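Local coordinates for protein 1-deoxy-D-xylulose 5-phosphate reductoisomerase (Moraxella catarrhalis, PDB 4ZQG) that catalyses the NAD(P)H-dependent rearrangement and reduction of 1-deoxy-D-xylulose 5-phosphate to 2-C-methyl-D-erythritol 4-phosphate, a step of the MEP pathway of isoprenoid synthesis, at residues A[320-328]-A[360-369]; A[330-338]-A[373-381]. All coordinates share one frame; numbering follows the deposited sequence. Where two conformers were deposited one is given.

Overall arrangement
Both interactions lie in the C-terminal helical region of the reductoisomerase, on the same side of the chain's centre, with their own centres about 13 Å apart. Their segments alternate along the chain: 320-328, 330-338, 360-369, then 373-381. Helix 320-331 serves both. Interaction 1 lays it beside helix 359-368. Interaction 2 sets its end and the start of helix 333-351 against the chain that follows helix 371-374. The two contacts touch where L368 meets Y377. Together they join helices 320-331, 333-351 and 359-368 to the turns around 374-379. The side chain of C321 in interaction 1 lies about 11 Å from the bound fosmidomycin.

Interaction 1. Residues A[320-328]-A[360-369]; sequences ACLKLARYA and IAVIVKACLD
L324 and L368 both carry CG anti to the carbonyl carbon, which sends their branched ends into the gap between helices 320-331 and 359-368. The segments run nearly parallel, 20° apart, with axes 9.6 Å from each other. This helix pair belongs to the C-terminal region, where V364 and L368 also pack on helix 333-351. L324 splits its methyls between two partners. CD1 rests 3.7 Å from A361 O, while CD2 meets K365 CG at 4.0 Å. The L324 and K365 side chains cross at about a right angle, and the lysine chain runs on extended, away from the contact. L368 answers with CD1 against L324 CB and CD2 against A328 CB, the latter at 4.0 Å. At the other end, A320 CB and A361 CB meet at 4.0 Å. The small residues here let the backbones come close, with CA of C321 and CA of A361 only 5.6 Å apart. C321 SG touches I360 CG2. At the exposed end, D369 OD2 lies near the plane of the Y327 ring, at its edge, 3.6 Å from Y327 OH. The carboxylate plane is turned 71° from the ring. No hydrogen bond joins the segments, so their cohesion rests on apolar packing, with polar groups toward the outer margin.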
loop_
_atom_site.group_PDB
_atom_site.type_symbol
_atom_site.label_atom_id
_atom_site.label_comp_id
_atom_site.label_asym_id
_atom_site.label_seq_id
_atom_site.Cartn_x
_atom_site.Cartn_y
_atom_site.Cartn_z
ATOM N N ALA A 320 -22.800 12.786 -13.591
ATOM C CA ALA A 320 -22.744 14.231 -13.444
ATOM C C ALA A 320 -22.526 14.668 -12.001
ATOM O O ALA A 320 -21.857 15.676 -11.735
ATOM C CB ALA A 320 -24.020 14.839 -13.979
ATOM N N CYS A 321 -23.086 13.901 -11.074
ATOM C CA CYS A 321 -22.898 14.153 -9.664
ATOM C C CYS A 321 -21.437 14.338 -9.333
ATOM O O CYS A 321 -21.087 15.166 -8.497
ATOM C CB CYS A 321 -23.507 13.016 -8.839
ATOM S SG CYS A 321 -25.278 13.275 -8.550
ATOM N N LEU A 322 -20.573 13.575 -9.999
ATOM C CA LEU A 322 -19.114 13.699 -9.798
ATOM C C LEU A 322 -18.490 14.966 -10.431
ATOM O O LEU A 322 -17.696 15.642 -9.779
ATOM C CB LEU A 322 -18.431 12.434 -10.288
ATOM C CG LEU A 322 -16.969 12.282 -9.937
ATOM C CD1 LEU A 322 -16.643 12.573 -8.477
ATOM C CD2 LEU A 322 -16.594 10.868 -10.320
ATOM N N LYS A 323 -18.877 15.314 -11.655
ATOM C CA LYS A 323 -18.539 16.647 -12.199
ATOM C C LYS A 323 -18.922 17.729 -11.184
ATOM O O LYS A 323 -18.127 18.610 -10.865
ATOM C CB LYS A 323 -19.277 16.915 -13.513
ATOM C CG LYS A 323 -18.460 17.037 -14.772
ATOM C CD LYS A 323 -19.303 16.795 -16.053
ATOM C CE LYS A 323 -20.475 17.766 -16.278
ATOM N N LEU A 324 -20.164 17.641 -10.655
ATOM C CA LEU A 324 -20.739 18.736 -9.880
ATOM C C LEU A 324 -20.073 18.836 -8.525
ATOM O O LEU A 324 -19.933 19.921 -7.969
ATOM C CB LEU A 324 -22.242 18.574 -9.762
ATOM C CG LEU A 324 -23.007 18.508 -11.103
ATOM C CD1 LEU A 324 -24.422 17.987 -10.934
ATOM C CD2 LEU A 324 -23.051 19.857 -11.776
ATOM N N ALA A 325 -19.602 17.715 -8.007
ATOM C CA ALA A 325 -18.895 17.762 -6.736
ATOM C C ALA A 325 -17.537 18.395 -6.832
ATOM O O ALA A 325 -17.081 19.080 -5.891
ATOM C CB ALA A 325 -18.762 16.371 -6.166
ATOM N N ARG A 326 -16.873 18.156 -7.962
ATOM C CA ARG A 326 -15.568 18.754 -8.167
ATOM C C ARG A 326 -15.748 20.251 -8.299
ATOM O O ARG A 326 -15.117 21.021 -7.595
ATOM C CB ARG A 326 -14.837 18.143 -9.363
ATOM C CG ARG A 326 -13.337 18.438 -9.327
ATOM C CD ARG A 326 -12.581 17.772 -10.465
ATOM N NE ARG A 326 -12.528 16.337 -10.294
ATOM C CZ ARG A 326 -11.688 15.710 -9.481
ATOM N NH1 ARG A 326 -11.730 14.369 -9.398
ATOM N NH2 ARG A 326 -10.820 16.402 -8.746
ATOM N N TYR A 327 -16.671 20.647 -9.168
ATOM C CA TYR A 327 -17.049 22.034 -9.323
ATOM C C TYR A 327 -17.299 22.660 -7.974
ATOM O O TYR A 327 -16.792 23.730 -7.677
ATOM C CB TYR A 327 -18.261 22.131 -10.226
ATOM C CG TYR A 327 -18.879 23.514 -10.323
ATOM C CD1 TYR A 327 -18.095 24.650 -10.569
ATOM C CD2 TYR A 327 -20.272 23.688 -10.188
ATOM C CE1 TYR A 327 -18.681 25.913 -10.667
ATOM C CE2 TYR A 327 -20.856 24.935 -10.293
ATOM C CZ TYR A 327 -20.065 26.045 -10.527
ATOM O OH TYR A 327 -20.675 27.282 -10.626
ATOM N N ALA A 328 -18.038 21.972 -7.117
ATOM C CA ALA A 328 -18.362 22.522 -5.806
ATOM C C ALA A 328 -17.127 22.581 -4.930
ATOM O O ALA A 328 -16.903 23.561 -4.238
ATOM C CB ALA A 328 -19.472 21.718 -5.143
ATOM N N ILE A 360 -31.616 13.332 -9.648
ATOM C CA ILE A 360 -30.740 13.802 -8.582
ATOM C C ILE A 360 -29.695 14.779 -9.127
ATOM O O ILE A 360 -29.340 15.748 -8.459
ATOM C CB ILE A 360 -30.077 12.635 -7.804
ATOM C CG1 ILE A 360 -31.174 11.846 -7.056
ATOM C CG2 ILE A 360 -28.993 13.148 -6.840
ATOM C CD1 ILE A 360 -30.710 10.732 -6.154
ATOM N N ALA A 361 -29.217 14.539 -10.343
ATOM C CA ALA A 361 -28.209 15.412 -10.936
ATOM C C ALA A 361 -28.770 16.799 -11.236
ATOM O O ALA A 361 -28.123 17.816 -10.947
ATOM C CB ALA A 361 -27.636 14.786 -12.203
ATOM N N VAL A 362 -29.971 16.819 -11.807
ATOM C CA VAL A 362 -30.636 18.055 -12.244
ATOM C C VAL A 362 -30.891 19.007 -11.084
ATOM O O VAL A 362 -30.660 20.192 -11.180
ATOM C CB VAL A 362 -32.000 17.762 -12.903
ATOM C CG1 VAL A 362 -32.481 18.982 -13.670
ATOM C CG2 VAL A 362 -31.913 16.546 -13.826
ATOM N N ILE A 363 -31.381 18.457 -9.995
ATOM C CA ILE A 363 -31.763 19.221 -8.816
ATOM C C ILE A 363 -30.547 19.867 -8.205
ATOM O O ILE A 363 -30.610 21.026 -7.781
ATOM C CB ILE A 363 -32.425 18.306 -7.738
ATOM C CG1 ILE A 363 -33.770 17.765 -8.230
ATOM C CG2 ILE A 363 -32.566 19.019 -6.390
ATOM C CD1 ILE A 363 -34.682 18.820 -8.838
ATOM N N VAL A 364 -29.463 19.101 -8.140
ATOM C CA VAL A 364 -28.215 19.560 -7.534
ATOM C C VAL A 364 -27.514 20.650 -8.365
ATOM O O VAL A 364 -26.956 21.585 -7.796
ATOM C CB VAL A 364 -27.231 18.389 -7.274
ATOM C CG1 VAL A 364 -25.924 18.892 -6.684
ATOM C CG2 VAL A 364 -27.845 17.379 -6.306
ATOM N N LYS A 365 -27.551 20.551 -9.684
ATOM C CA LYS A 365 -26.960 21.592 -10.497
ATOM C C LYS A 365 -27.776 22.842 -10.324
ATOM O O LYS A 365 -27.237 23.933 -10.020
ATOM C CB LYS A 365 -26.938 21.199 -11.965
ATOM C CG LYS A 365 -26.163 22.173 -12.831
ATOM C CD LYS A 365 -26.279 21.876 -14.334
ATOM C CE LYS A 365 -25.274 22.710 -15.134
ATOM N NZ LYS A 365 -25.453 22.604 -16.610
ATOM N N ALA A 366 -29.091 22.676 -10.476
ATOM C CA ALA A 366 -30.000 23.806 -10.437
ATOM C C ALA A 366 -29.763 24.559 -9.153
ATOM O O ALA A 366 -29.730 25.785 -9.142
ATOM C CB ALA A 366 -31.448 23.362 -10.558
ATOM N N CYS A 367 -29.541 23.813 -8.085
ATOM C CA CYS A 367 -29.155 24.415 -6.814
ATOM C C CYS A 367 -27.742 25.070 -6.776
ATOM O O CYS A 367 -27.561 26.122 -6.151
ATOM C CB CYS A 367 -29.280 23.382 -5.704
ATOM S SG CYS A 367 -30.998 23.089 -5.250
ATOM N N LEU A 368 -26.743 24.466 -7.414
ATOM C CA LEU A 368 -25.431 25.068 -7.384
ATOM C C LEU A 368 -25.482 26.386 -8.146
ATOM O O LEU A 368 -24.922 27.381 -7.673
ATOM C CB LEU A 368 -24.360 24.140 -7.951
ATOM C CG LEU A 368 -23.909 23.037 -7.004
ATOM C CD1 LEU A 368 -23.369 21.858 -7.775
ATOM C CD2 LEU A 368 -22.890 23.550 -6.005
ATOM N N ASP A 369 -26.191 26.382 -9.284
ATOM C CA ASP A 369 -26.275 27.540 -10.167
ATOM C C ASP A 369 -27.378 28.541 -9.831
ATOM O O ASP A 369 -27.541 29.525 -10.530
ATOM C CB ASP A 369 -26.410 27.089 -11.625
ATOM C CG ASP A 369 -25.149 26.401 -12.147
ATOM O OD1 ASP A 369 -25.228 25.796 -13.236
ATOM O OD2 ASP A 369 -24.085 26.451 -11.472
#

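Interaction 2. Residues A[330-338]-A[373-381]; sequences RLGTGACIA and IAQDYSQDF
G334 and Y377 bring the two backbones together, their CA atoms 4.3 Å apart. On one side the chain breaks at G332, which leaves helix 320-331 with positive phi (105°) and sits at the N-cap position of helix 333-351. On the other, two type I beta turns, A374 to Y377 and D376 to Q379, carry the chain from helix 371-374 toward F381. G334 has no side chain, and Y377 and F381 both lie close against its backbone. The Y377 ring lies along the first turn of helix 333-351, with CE1 3.5 Å from A335 CA. A335 CB makes a CH-pi contact over one face, 4.0 Å from the ring centroid and 18° off the normal. A374 CA covers the opposite face, so the ring is held between its own turn and the helix. L331 CD1 reaches Y377 CE2 obliquely at 3.7 Å, and A338 CB sits at the ring edge while also meeting I373 CG2. F381 CE2 comes within 3.3 Å of G334 CA. T333 CG2, anti to its own N, meets F381 CB at 3.7 Å, and I337 CD1 lies over one face of the phenyl ring. Y377 OH is hydrogen-bonded to L368 O, tying this loop to the end of helix 359-368. T333 OG1 bonds to D137 of helix 130-146. I337 and I373 both touch M394 of helix 387-409, and D376 forms a salt bridge with K397, placing the contact between these helices.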
loop_
_atom_site.group_PDB
_atom_site.type_symbol
_atom_site.label_atom_id
_atom_site.label_comp_id
_atom_site.label_asym_id
_atom_site.label_seq_id
_atom_site.Cartn_x
_atom_site.Cartn_y
_atom_site.Cartn_z
ATOM N N ARG A 330 -14.139 23.151 -5.763
ATOM C CA ARG A 330 -13.424 24.352 -6.175
ATOM C C ARG A 330 -14.097 25.628 -5.677
ATOM O O ARG A 330 -13.408 26.596 -5.334
ATOM C CB ARG A 330 -13.303 24.411 -7.703
ATOM C CG ARG A 330 -12.159 23.592 -8.258
ATOM C CD ARG A 330 -12.497 22.943 -9.597
ATOM N NE ARG A 330 -11.926 23.655 -10.738
ATOM C CZ ARG A 330 -11.657 23.085 -11.907
ATOM N NH1 ARG A 330 -11.909 21.800 -12.083
ATOM N NH2 ARG A 330 -11.152 23.802 -12.902
ATOM N N LEU A 331 -15.432 25.640 -5.649
ATOM C CA LEU A 331 -16.168 26.827 -5.189
ATOM C C LEU A 331 -16.004 27.075 -3.705
ATOM O O LEU A 331 -16.069 28.187 -3.290
ATOM C CB LEU A 331 -17.643 26.782 -5.567
ATOM C CG LEU A 331 -18.055 26.999 -7.036
ATOM C CD1 LEU A 331 -19.191 27.978 -7.123
ATOM C CD2 LEU A 331 -16.982 27.542 -7.949
ATOM N N GLY A 332 -15.732 26.055 -2.913
ATOM C CA GLY A 332 -15.537 26.247 -1.473
ATOM C C GLY A 332 -16.736 25.760 -0.699
ATOM O O GLY A 332 -17.648 25.118 -1.264
ATOM N N THR A 333 -16.761 26.083 0.590
ATOM C CA THR A 333 -17.698 25.434 1.503
ATOM C C THR A 333 -19.195 25.729 1.238
ATOM O O THR A 333 -20.007 24.838 1.229
ATOM C CB THR A 333 -17.330 25.728 2.959
ATOM O OG1 THR A 333 -16.117 25.024 3.277
ATOM C CG2 THR A 333 -18.455 25.245 3.900
ATOM N N GLY A 334 -19.560 26.962 1.009
ATOM C CA GLY A 334 -20.896 27.252 0.569
ATOM C C GLY A 334 -21.411 26.346 -0.520
ATOM O O GLY A 334 -22.498 25.830 -0.432
ATOM N N ALA A 335 -20.654 26.128 -1.570
ATOM C CA ALA A 335 -21.152 25.306 -2.678
ATOM C C ALA A 335 -21.226 23.852 -2.312
ATOM O O ALA A 335 -21.950 23.103 -2.940
ATOM C CB ALA A 335 -20.273 25.459 -3.894
ATOM N N CYS A 336 -20.414 23.446 -1.353
ATOM C CA CYS A 336 -20.413 22.063 -0.876
ATOM C C CYS A 336 -21.643 21.730 -0.053
ATOM O O CYS A 336 -22.173 20.619 -0.137
ATOM C CB CYS A 336 -19.146 21.776 -0.089
ATOM S SG CYS A 336 -17.740 21.710 -1.216
ATOM N N ILE A 337 -22.096 22.729 0.701
ATOM C CA ILE A 337 -23.349 22.697 1.418
ATOM C C ILE A 337 -24.499 22.675 0.432
ATOM O O ILE A 337 -25.328 21.783 0.448
ATOM C CB ILE A 337 -23.434 23.884 2.368
ATOM C CG1 ILE A 337 -22.432 23.655 3.483
ATOM C CG2 ILE A 337 -24.861 24.059 2.899
ATOM C CD1 ILE A 337 -22.168 24.876 4.314
ATOM N N ALA A 338 -24.537 23.641 -0.461
ATOM C CA ALA A 338 -25.516 23.583 -1.523
ATOM C C ALA A 338 -25.501 22.174 -2.064
ATOM O O ALA A 338 -26.536 21.579 -2.195
ATOM C CB ALA A 338 -25.197 24.588 -2.623
ATOM N N ILE A 373 -28.893 30.851 -3.825
ATOM C CA ILE A 373 -27.935 30.043 -3.115
ATOM C C ILE A 373 -26.543 30.695 -3.260
ATOM O O ILE A 373 -25.860 30.956 -2.271
ATOM C CB ILE A 373 -28.005 28.580 -3.616
ATOM C CG1 ILE A 373 -29.269 27.937 -3.043
ATOM C CG2 ILE A 373 -26.781 27.778 -3.201
ATOM C CD1 ILE A 373 -29.763 26.715 -3.786
ATOM N N ALA A 374 -26.161 31.021 -4.488
ATOM C CA ALA A 374 -24.833 31.603 -4.737
ATOM C C ALA A 374 -24.466 32.864 -3.921
ATOM O O ALA A 374 -23.278 33.146 -3.729
ATOM C CB ALA A 374 -24.642 31.854 -6.225
ATOM N N GLN A 375 -25.452 33.612 -3.431
ATOM C CA GLN A 375 -25.145 34.760 -2.565
ATOM C C GLN A 375 -24.288 34.388 -1.365
ATOM O O GLN A 375 -23.539 35.229 -0.873
ATOM C CB GLN A 375 -26.389 35.496 -2.026
ATOM C CG GLN A 375 -27.687 35.330 -2.806
ATOM C CD GLN A 375 -28.909 36.082 -2.227
ATOM O OE1 GLN A 375 -29.520 36.907 -2.906
ATOM N NE2 GLN A 375 -29.276 35.778 -0.997
ATOM N N ASP A 376 -24.429 33.161 -0.866
ATOM C CA ASP A 376 -23.819 32.794 0.417
ATOM C C ASP A 376 -22.493 32.066 0.228
ATOM O O ASP A 376 -21.781 31.773 1.201
ATOM C CB ASP A 376 -24.794 31.955 1.260
ATOM C CG ASP A 376 -26.058 32.717 1.640
ATOM O OD1 ASP A 376 -25.965 33.866 2.119
ATOM O OD2 ASP A 376 -27.168 32.163 1.475
ATOM N N TYR A 377 -22.143 31.794 -1.020
ATOM C CA TYR A 377 -20.870 31.152 -1.298
ATOM C C TYR A 377 -19.650 31.862 -0.722
ATOM O O TYR A 377 -18.696 31.181 -0.333
ATOM C CB TYR A 377 -20.668 30.963 -2.792
ATOM C CG TYR A 377 -21.559 29.920 -3.398
ATOM C CD1 TYR A 377 -22.395 29.113 -2.627
ATOM C CD2 TYR A 377 -21.539 29.711 -4.743
ATOM C CE1 TYR A 377 -23.178 28.150 -3.210
ATOM C CE2 TYR A 377 -22.316 28.745 -5.331
ATOM C CZ TYR A 377 -23.142 27.966 -4.556
ATOM O OH TYR A 377 -23.904 27.027 -5.200
ATOM N N SER A 378 -19.690 33.189 -0.621
ATOM C CA SER A 378 -18.523 33.954 -0.179
ATOM C C SER A 378 -18.488 34.186 1.328
ATOM O O SER A 378 -17.733 35.037 1.807
ATOM C CB SER A 378 -18.489 35.312 -0.871
ATOM O OG SER A 378 -19.591 36.104 -0.440
ATOM N N GLN A 379 -19.256 33.417 2.082
ATOM C CA GLN A 379 -19.269 33.598 3.527
ATOM C C GLN A 379 -18.158 32.842 4.264
ATOM O O GLN A 379 -17.517 31.950 3.711
ATOM C CB GLN A 379 -20.642 33.248 4.102
ATOM C CG GLN A 379 -21.094 34.321 5.063
ATOM C CD GLN A 379 -22.527 34.170 5.490
ATOM O OE1 GLN A 379 -23.289 33.365 4.926
ATOM N NE2 GLN A 379 -22.911 34.941 6.512
ATOM N N ASP A 380 -17.935 33.243 5.511
ATOM C CA ASP A 380 -16.943 32.613 6.362
ATOM C C ASP A 380 -17.606 31.516 7.197
ATOM O O ASP A 380 -17.912 31.686 8.376
ATOM C CB ASP A 380 -16.266 33.630 7.283
ATOM C CG ASP A 380 -15.002 33.063 7.946
ATOM O OD1 ASP A 380 -14.504 31.994 7.501
ATOM O OD2 ASP A 380 -14.508 33.693 8.916
ATOM N N PHE A 381 -17.795 30.375 6.548
ATOM C CA PHE A 381 -18.363 29.202 7.152
ATOM C C PHE A 381 -17.422 28.589 8.166
ATOM O O PHE A 381 -17.791 27.632 8.828
ATOM C CB PHE A 381 -18.706 28.187 6.074
ATOM C CG PHE A 381 -19.833 28.617 5.186
ATOM C CD1 PHE A 381 -21.145 28.625 5.666
ATOM C CD2 PHE A 381 -19.607 28.995 3.867
ATOM C CE1 PHE A 381 -22.202 29.032 4.846
ATOM C CE2 PHE A 381 -20.648 29.377 3.035
ATOM C CZ PHE A 381 -21.956 29.398 3.526
#